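Local atomic coordinates of A-type ATP synthase subunit F (Archaeoglobus fulgidus, PDB entry 2I4R), a protein that probably serves as a subunit of the archaeal A-type ATP synthase, which makes ATP from ADP using a proton gradient across the membrane. Residues Asp38-Val42 with Tyr63-Pro68; Gly16-Phe20 with Ile58-Tyr63. All blocks are in the same frame, centred on the assembly; numbering follows the deposited sequence.

Contact 1: residues Asp38-Val42 with Tyr63-Pro68; sequences DEEIV and YLKKLP
The ammonium of Lys-66 meets the carboxylate of Asp-38 in a salt bridge, NZ standing 2.8 Å from OD1 and hydrogen-bonded to it. NZ approaches from above the carboxylate plane, 39° out of it, and the two side chains cross at about a right angle. Beyond CG the lysine runs fully extended, which carries its charge to Asp-38, at the start of helix 38-50, and leaves its methylenes lying beside Ile-41, whose CD1 is 3.5 Å from CD of Lys-66. That same methyl covers one face of the Tyr-63 ring, a CH-pi contact with CD1 of Ile-41 4.0 Å from the ring centroid. The second branch of Ile-41 is used as well: CG2, anti to the backbone N, packs on CD1 of Tyr-63. With Lys-66 replaced by an alanine, Asp-38 would probably be left without this ion pair, and the Ile-41 CD1 methyl would lose the chain that lies beside it. The next residue, Val-42, divides its methyls between two partners. CG2 slides past CD2 of Leu-67 at 3.8 Å, while CG1 abuts the ring atom CD of Pro-68. Pro-68 is the N-cap residue of helix 69-77. The contact seats the loop leaving strand 54-60 against the N-terminal turn of helix 38-50, a helix-to-loop packing at the strand ends of a parallel alpha/beta fold.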
ATOM      1  N   ASP B  38     -20.038  -1.596   5.520  1.00 85.50           N
ATOM      2  CA  ASP B  38     -19.035  -1.887   6.538  1.00 85.50           C
ATOM      3  C   ASP B  38     -18.913  -3.383   6.771  1.00 85.60           C
ATOM      4  O   ASP B  38     -17.817  -3.904   6.969  1.00 85.15           O
ATOM      5  CB  ASP B  38     -19.419  -1.221   7.854  1.00 85.28           C
ATOM      6  CG  ASP B  38     -18.761   0.119   8.039  1.00 86.19           C
ATOM      7  OD1 ASP B  38     -18.807   0.939   7.101  1.00 86.95           O
ATOM      8  OD2 ASP B  38     -18.202   0.350   9.130  1.00 86.43           O
ATOM      9  N   GLU B  39     -20.058  -4.061   6.758  1.00 86.85           N
ATOM     10  CA  GLU B  39     -20.121  -5.503   6.973  1.00 87.02           C
ATOM     11  C   GLU B  39     -19.476  -6.245   5.812  1.00 84.56           C
ATOM     12  O   GLU B  39     -18.863  -7.299   6.003  1.00 84.05           O
ATOM     13  CB  GLU B  39     -21.587  -5.942   7.133  1.00 90.24           C
ATOM     14  CG  GLU B  39     -21.810  -7.442   7.373  1.00 92.22           C
ATOM     15  CD  GLU B  39     -23.242  -7.763   7.813  1.00 94.05           C
ATOM     16  OE1 GLU B  39     -24.083  -6.835   7.884  1.00 93.37           O
ATOM     17  OE2 GLU B  39     -23.527  -8.949   8.091  1.00 94.40           O
ATOM     18  N   GLU B  40     -19.615  -5.676   4.614  1.00 82.01           N
ATOM     19  CA  GLU B  40     -19.052  -6.262   3.402  1.00 79.84           C
ATOM     20  C   GLU B  40     -17.535  -6.138   3.379  1.00 77.93           C
ATOM     21  O   GLU B  40     -16.847  -6.991   2.821  1.00 77.98           O
ATOM     22  CB  GLU B  40     -19.634  -5.581   2.169  1.00 80.40           C
ATOM     23  CG  GLU B  40     -21.138  -5.691   2.070  1.00 82.68           C
ATOM     24  CD  GLU B  40     -21.687  -5.087   0.791  1.00 83.98           C
ATOM     25  OE1 GLU B  40     -21.499  -3.868   0.566  1.00 84.47           O
ATOM     26  OE2 GLU B  40     -22.309  -5.837   0.011  1.00 84.29           O
ATOM     27  N   ILE B  41     -17.025  -5.068   3.980  1.00 74.40           N
ATOM     28  CA  ILE B  41     -15.592  -4.841   4.042  1.00 71.22           C
ATOM     29  C   ILE B  41     -14.978  -5.943   4.887  1.00 70.87           C
ATOM     30  O   ILE B  41     -14.034  -6.622   4.475  1.00 71.50           O
ATOM     31  CB  ILE B  41     -15.259  -3.495   4.718  1.00 70.43           C
ATOM     32  CG1 ILE B  41     -15.942  -2.350   3.970  1.00 70.72           C
ATOM     33  CG2 ILE B  41     -13.758  -3.291   4.754  1.00 67.94           C
ATOM     34  CD1 ILE B  41     -15.613  -0.970   4.510  1.00 70.65           C
ATOM     35  N   VAL B  42     -15.539  -6.114   6.078  1.00 69.54           N
ATOM     36  CA  VAL B  42     -15.063  -7.100   7.035  1.00 66.90           C
ATOM     37  C   VAL B  42     -15.152  -8.544   6.551  1.00 65.69           C
ATOM     38  O   VAL B  42     -14.257  -9.343   6.820  1.00 64.88           O
ATOM     39  CB  VAL B  42     -15.826  -6.963   8.365  1.00 66.21           C
ATOM     40  CG1 VAL B  42     -15.262  -7.927   9.392  1.00 66.09           C
ATOM     41  CG2 VAL B  42     -15.732  -5.532   8.867  1.00 64.03           C
ATOM     42  N   TYR B  63      -9.737   1.167   6.113  1.00 85.89           N
ATOM     43  CA  TYR B  63     -10.575  -0.010   6.271  1.00 85.16           C
ATOM     44  C   TYR B  63     -10.249  -0.826   7.516  1.00 84.99           C
ATOM     45  O   TYR B  63     -11.124  -1.503   8.061  1.00 82.67           O
ATOM     46  CB  TYR B  63     -10.503  -0.892   5.018  1.00 84.84           C
ATOM     47  CG  TYR B  63     -11.340  -0.397   3.851  1.00 83.49           C
ATOM     48  CD1 TYR B  63     -11.440  -1.143   2.678  1.00 82.64           C
ATOM     49  CD2 TYR B  63     -12.053   0.803   3.929  1.00 83.69           C
ATOM     50  CE1 TYR B  63     -12.233  -0.709   1.612  1.00 82.22           C
ATOM     51  CE2 TYR B  63     -12.849   1.244   2.868  1.00 82.80           C
ATOM     52  CZ  TYR B  63     -12.935   0.483   1.716  1.00 82.25           C
ATOM     53  OH  TYR B  63     -13.730   0.912   0.676  1.00 81.56           O
ATOM     54  N   LEU B  64      -9.001  -0.754   7.976  1.00 86.06           N
ATOM     55  CA  LEU B  64      -8.600  -1.493   9.172  1.00 87.52           C
ATOM     56  C   LEU B  64      -9.445  -1.099  10.381  1.00 87.99           C
ATOM     57  O   LEU B  64      -9.895  -1.959  11.138  1.00 88.87           O
ATOM     58  CB  LEU B  64      -7.127  -1.247   9.511  1.00 88.51           C
ATOM     59  CG  LEU B  64      -6.037  -1.748   8.570  1.00 89.25           C
ATOM     60  CD1 LEU B  64      -5.915  -0.790   7.398  1.00 90.19           C
ATOM     61  CD2 LEU B  64      -4.708  -1.844   9.326  1.00 89.29           C
ATOM     62  N   LYS B  65      -9.648   0.204  10.563  1.00 87.85           N
ATOM     63  CA  LYS B  65     -10.432   0.717  11.678  1.00 86.77           C
ATOM     64  C   LYS B  65     -11.766   0.000  11.771  1.00 86.73           C
ATOM     65  O   LYS B  65     -12.287  -0.214  12.857  1.00 87.88           O
ATOM     66  CB  LYS B  65     -10.660   2.210  11.512  1.00 86.03           C
ATOM     67  N   LYS B  66     -12.304  -0.387  10.624  1.00 86.69           N
ATOM     68  CA  LYS B  66     -13.594  -1.065  10.569  1.00 86.11           C
ATOM     69  C   LYS B  66     -13.537  -2.555  10.906  1.00 85.73           C
ATOM     70  O   LYS B  66     -14.567  -3.206  11.077  1.00 84.04           O
ATOM     71  CB  LYS B  66     -14.197  -0.869   9.176  1.00 86.49           C
ATOM     72  CG  LYS B  66     -14.310   0.591   8.771  1.00 86.71           C
ATOM     73  CD  LYS B  66     -15.118   0.751   7.506  1.00 86.70           C
ATOM     74  CE  LYS B  66     -15.548   2.193   7.319  1.00 87.02           C
ATOM     75  NZ  LYS B  66     -16.506   2.325   6.186  1.00 86.83           N
ATOM     76  N   LEU B  67     -12.326  -3.085  11.013  1.00 87.10           N
ATOM     77  CA  LEU B  67     -12.128  -4.499  11.309  1.00 88.57           C
ATOM     78  C   LEU B  67     -11.969  -4.788  12.803  1.00 89.55           C
ATOM     79  O   LEU B  67     -11.142  -4.168  13.479  1.00 90.06           O
ATOM     80  CB  LEU B  67     -10.888  -5.004  10.566  1.00 89.28           C
ATOM     81  CG  LEU B  67     -10.834  -4.747   9.057  1.00 88.73           C
ATOM     82  CD1 LEU B  67      -9.467  -5.126   8.531  1.00 88.90           C
ATOM     83  CD2 LEU B  67     -11.918  -5.539   8.347  1.00 88.88           C
ATOM     84  N   PRO B  68     -12.757  -5.742  13.336  1.00 91.62           N
ATOM     85  CA  PRO B  68     -12.670  -6.087  14.758  1.00 90.46           C
ATOM     86  C   PRO B  68     -11.244  -6.434  15.203  1.00 90.52           C
ATOM     87  O   PRO B  68     -10.420  -6.891  14.410  1.00 91.55           O
ATOM     88  CB  PRO B  68     -13.644  -7.260  14.894  1.00 90.32           C
ATOM     89  CG  PRO B  68     -13.670  -7.857  13.531  1.00 90.92           C
ATOM     90  CD  PRO B  68     -13.704  -6.634  12.647  1.00 91.14           C
TER

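Contact 2: residues Gly16-Phe20 with Ile58-Tyr63; sequences GDPDF and IMKQEY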
ATOM      1  N   GLY B  16     -12.310  -2.898  -2.317  1.00 62.06           N
ATOM      2  CA  GLY B  16     -12.746  -1.517  -2.249  1.00 64.08           C
ATOM      3  C   GLY B  16     -14.013  -1.229  -3.023  1.00 66.78           C
ATOM      4  O   GLY B  16     -14.554  -2.109  -3.697  1.00 65.54           O
ATOM      5  N   ASP B  17     -14.489   0.012  -2.919  1.00 70.14           N
ATOM      6  CA  ASP B  17     -15.704   0.442  -3.613  1.00 73.27           C
ATOM      7  C   ASP B  17     -15.483   0.368  -5.116  1.00 72.98           C
ATOM      8  O   ASP B  17     -14.347   0.422  -5.582  1.00 73.47           O
ATOM      9  CB  ASP B  17     -16.072   1.877  -3.219  1.00 75.89           C
ATOM     10  CG  ASP B  17     -15.073   2.904  -3.741  1.00 81.12           C
ATOM     11  OD1 ASP B  17     -13.895   2.885  -3.298  1.00 82.61           O
ATOM     12  OD2 ASP B  17     -15.470   3.732  -4.595  1.00 82.18           O
ATOM     13  N   PRO B  18     -16.568   0.259  -5.896  1.00 73.33           N
ATOM     14  CA  PRO B  18     -16.489   0.172  -7.363  1.00 73.24           C
ATOM     15  C   PRO B  18     -15.606   1.229  -8.055  1.00 72.21           C
ATOM     16  O   PRO B  18     -14.977   0.940  -9.072  1.00 71.40           O
ATOM     17  CB  PRO B  18     -17.955   0.249  -7.788  1.00 73.00           C
ATOM     18  CG  PRO B  18     -18.582   1.072  -6.673  1.00 73.31           C
ATOM     19  CD  PRO B  18     -17.962   0.442  -5.460  1.00 73.08           C
ATOM     20  N   ASP B  19     -15.567   2.440  -7.508  1.00 70.77           N
ATOM     21  CA  ASP B  19     -14.749   3.514  -8.067  1.00 69.80           C
ATOM     22  C   ASP B  19     -13.271   3.209  -7.869  1.00 67.53           C
ATOM     23  O   ASP B  19     -12.433   3.591  -8.679  1.00 68.61           O
ATOM     24  CB  ASP B  19     -15.069   4.839  -7.370  1.00 73.71           C
ATOM     25  CG  ASP B  19     -15.843   5.797  -8.253  1.00 75.78           C
ATOM     26  OD1 ASP B  19     -16.756   5.328  -8.967  1.00 76.50           O
ATOM     27  OD2 ASP B  19     -15.542   7.017  -8.217  1.00 76.17           O
ATOM     28  N   PHE B  20     -12.964   2.526  -6.773  1.00 64.50           N
ATOM     29  CA  PHE B  20     -11.601   2.163  -6.426  1.00 61.33           C
ATOM     30  C   PHE B  20     -11.133   0.934  -7.182  1.00 61.27           C
ATOM     31  O   PHE B  20      -9.953   0.804  -7.480  1.00 61.83           O
ATOM     32  CB  PHE B  20     -11.524   1.915  -4.916  1.00 59.78           C
ATOM     33  CG  PHE B  20     -10.145   1.554  -4.408  1.00 57.50           C
ATOM     34  CD1 PHE B  20      -9.654   0.260  -4.521  1.00 55.85           C
ATOM     35  CD2 PHE B  20      -9.362   2.500  -3.768  1.00 55.65           C
ATOM     36  CE1 PHE B  20      -8.415  -0.085  -4.003  1.00 54.00           C
ATOM     37  CE2 PHE B  20      -8.120   2.159  -3.249  1.00 55.18           C
ATOM     38  CZ  PHE B  20      -7.650   0.864  -3.366  1.00 54.78           C
ATOM     39  N   ILE B  58      -4.571  -5.226  -1.897  1.00 53.85           N
ATOM     40  CA  ILE B  58      -4.604  -3.762  -1.866  1.00 58.41           C
ATOM     41  C   ILE B  58      -5.869  -3.303  -1.148  1.00 62.01           C
ATOM     42  O   ILE B  58      -6.943  -3.865  -1.359  1.00 63.86           O
ATOM     43  CB  ILE B  58      -4.670  -3.149  -3.289  1.00 56.94           C
ATOM     44  CG1 ILE B  58      -3.622  -3.780  -4.208  1.00 57.21           C
ATOM     45  CG2 ILE B  58      -4.478  -1.648  -3.202  1.00 56.96           C
ATOM     46  CD1 ILE B  58      -2.214  -3.378  -3.892  1.00 59.95           C
HETATM   47  N   MSE B  59      -5.757  -2.269  -0.324  1.00 66.20           N
HETATM   48  CA  MSE B  59      -6.922  -1.765   0.388  1.00 71.22           C
HETATM   49  C   MSE B  59      -6.796  -0.316   0.806  1.00 72.32           C
HETATM   50  O   MSE B  59      -5.699   0.230   0.892  1.00 71.21           O
HETATM   51  CB  MSE B  59      -7.165  -2.570   1.654  1.00 77.20           C
HETATM   52  CG  MSE B  59      -8.049  -3.781   1.523  1.00 83.54           C
HETATM   53 SE   MSE B  59      -8.856  -4.065   3.259  1.00 96.44          SE
HETATM   54  CE  MSE B  59      -7.247  -4.290   4.326  1.00 87.91           C
ATOM     55  N   LYS B  60      -7.940   0.299   1.082  1.00 73.87           N
ATOM     56  CA  LYS B  60      -7.963   1.671   1.540  1.00 75.72           C
ATOM     57  C   LYS B  60      -7.425   1.630   2.964  1.00 77.66           C
ATOM     58  O   LYS B  60      -7.762   0.738   3.741  1.00 75.97           O
ATOM     59  CB  LYS B  60      -9.393   2.203   1.524  1.00 75.93           C
ATOM     60  CG  LYS B  60      -9.953   2.421   0.132  1.00 76.74           C
ATOM     61  CD  LYS B  60      -9.947   3.905  -0.248  1.00 76.31           C
ATOM     62  CE  LYS B  60     -11.349   4.501  -0.183  1.00 75.20           C
ATOM     63  NZ  LYS B  60     -12.292   3.818  -1.134  1.00 74.19           N
ATOM     64  N   GLN B  61      -6.581   2.592   3.304  1.00 81.75           N
ATOM     65  CA  GLN B  61      -5.988   2.639   4.631  1.00 86.27           C
ATOM     66  C   GLN B  61      -7.082   2.847   5.661  1.00 87.42           C
ATOM     67  O   GLN B  61      -6.898   2.597   6.850  1.00 88.84           O
ATOM     68  CB  GLN B  61      -4.977   3.781   4.692  1.00 88.66           C
ATOM     69  CG  GLN B  61      -3.887   3.609   5.732  1.00 93.84           C
ATOM     70  CD  GLN B  61      -2.688   4.510   5.455  1.00 97.45           C
ATOM     71  OE1 GLN B  61      -2.808   5.741   5.431  1.00 99.00           O
ATOM     72  NE2 GLN B  61      -1.524   3.899   5.235  1.00 97.92           N
ATOM     73  N   GLU B  62      -8.233   3.292   5.181  1.00 88.53           N
ATOM     74  CA  GLU B  62      -9.381   3.570   6.030  1.00 89.12           C
ATOM     75  C   GLU B  62     -10.286   2.369   6.205  1.00 87.66           C
ATOM     76  O   GLU B  62     -11.484   2.530   6.413  1.00 88.18           O
ATOM     77  CB  GLU B  62     -10.194   4.705   5.417  1.00 91.29           C
ATOM     78  CG  GLU B  62     -10.577   4.412   3.984  1.00 94.08           C
ATOM     79  CD  GLU B  62     -11.376   5.516   3.351  1.00 96.00           C
ATOM     80  OE1 GLU B  62     -12.552   5.689   3.741  1.00 96.99           O
ATOM     81  OE2 GLU B  62     -10.826   6.208   2.465  1.00 96.00           O
ATOM     82  N   TYR B  63      -9.737   1.167   6.113  1.00 85.89           N
ATOM     83  CA  TYR B  63     -10.575  -0.010   6.271  1.00 85.16           C
ATOM     84  C   TYR B  63     -10.249  -0.826   7.516  1.00 84.99           C
ATOM     85  O   TYR B  63     -11.124  -1.503   8.061  1.00 82.67           O
ATOM     86  CB  TYR B  63     -10.503  -0.892   5.018  1.00 84.84           C
ATOM     87  CG  TYR B  63     -11.340  -0.397   3.851  1.00 83.49           C
ATOM     88  CD1 TYR B  63     -11.440  -1.143   2.678  1.00 82.64           C
ATOM     89  CD2 TYR B  63     -12.053   0.803   3.929  1.00 83.69           C
ATOM     90  CE1 TYR B  63     -12.233  -0.709   1.612  1.00 82.22           C
ATOM     91  CE2 TYR B  63     -12.849   1.244   2.868  1.00 82.80           C
ATOM     92  CZ  TYR B  63     -12.935   0.483   1.716  1.00 82.25           C
ATOM     93  OH  TYR B  63     -13.730   0.912   0.676  1.00 81.56           O
TER
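At the C-terminal ends of two neighbouring parallel strands, 11-16 and 54-60, the turn into helix 18-26 packs against the strand end and the type I beta turn Lys-60 to Tyr-63 that follows it. Asp-17, the N-cap residue of the helix, forms a salt bridge through OD1 with NZ of Lys-60 at 2.9 Å. Its other oxygen, OD2, accepts a weak capping bond from the backbone N of Asp-19. The lysine reaches the acid by a bent path, turning at chi2, chi3 and chi4, and on the way its aliphatic part slides past the ring of Phe-20, with CD 3.8 Å from CD2 of Phe-20. The CB of Phe-20 points toward the strand, and with CG anti to the backbone N (chi1 -179°) the ring reaches Ile-58, whose CG2 sits at the ring edge, 4.0 Å from CZ of Phe-20. CB of Lys-60 rests over the centre of one face of the Tyr-63 ring, 3.7 Å above its plane. The edge of that ring faces CA of Gly-16, 4.0 Å from CE1, and SE of selenomethionine Met-59 also lies in the ring plane. Lys-60 therefore works in two ways: its methylenes join the apolar packing of both aromatic rings, while its ammonium is likely to offset the negative charge of the capping aspartate.

In the fold
Contacts 1 and 2 lie about 11 Å apart, centre to centre, and share Tyr-63, whose ring is approached by helix 38-50 in the first and by the end of strand 11-16 in the second. Both are partly buried and both pair one lysine-aspartate bridge with apolar packing. Their places differ: contact 1 joins a helix start to the loop before helix 69-77, with its ion pair at an exposed aspartate, whereas contact 2 lies nearer the chain centre and joins the start of helix 18-26 and the end of strand 11-16 to the adjoining strand 54-60. There, Ile-58 and Phe-20 continue the apolar layer onto Val-14 and Val-86, and backbone bonds link Ile-58 to strand 11-16.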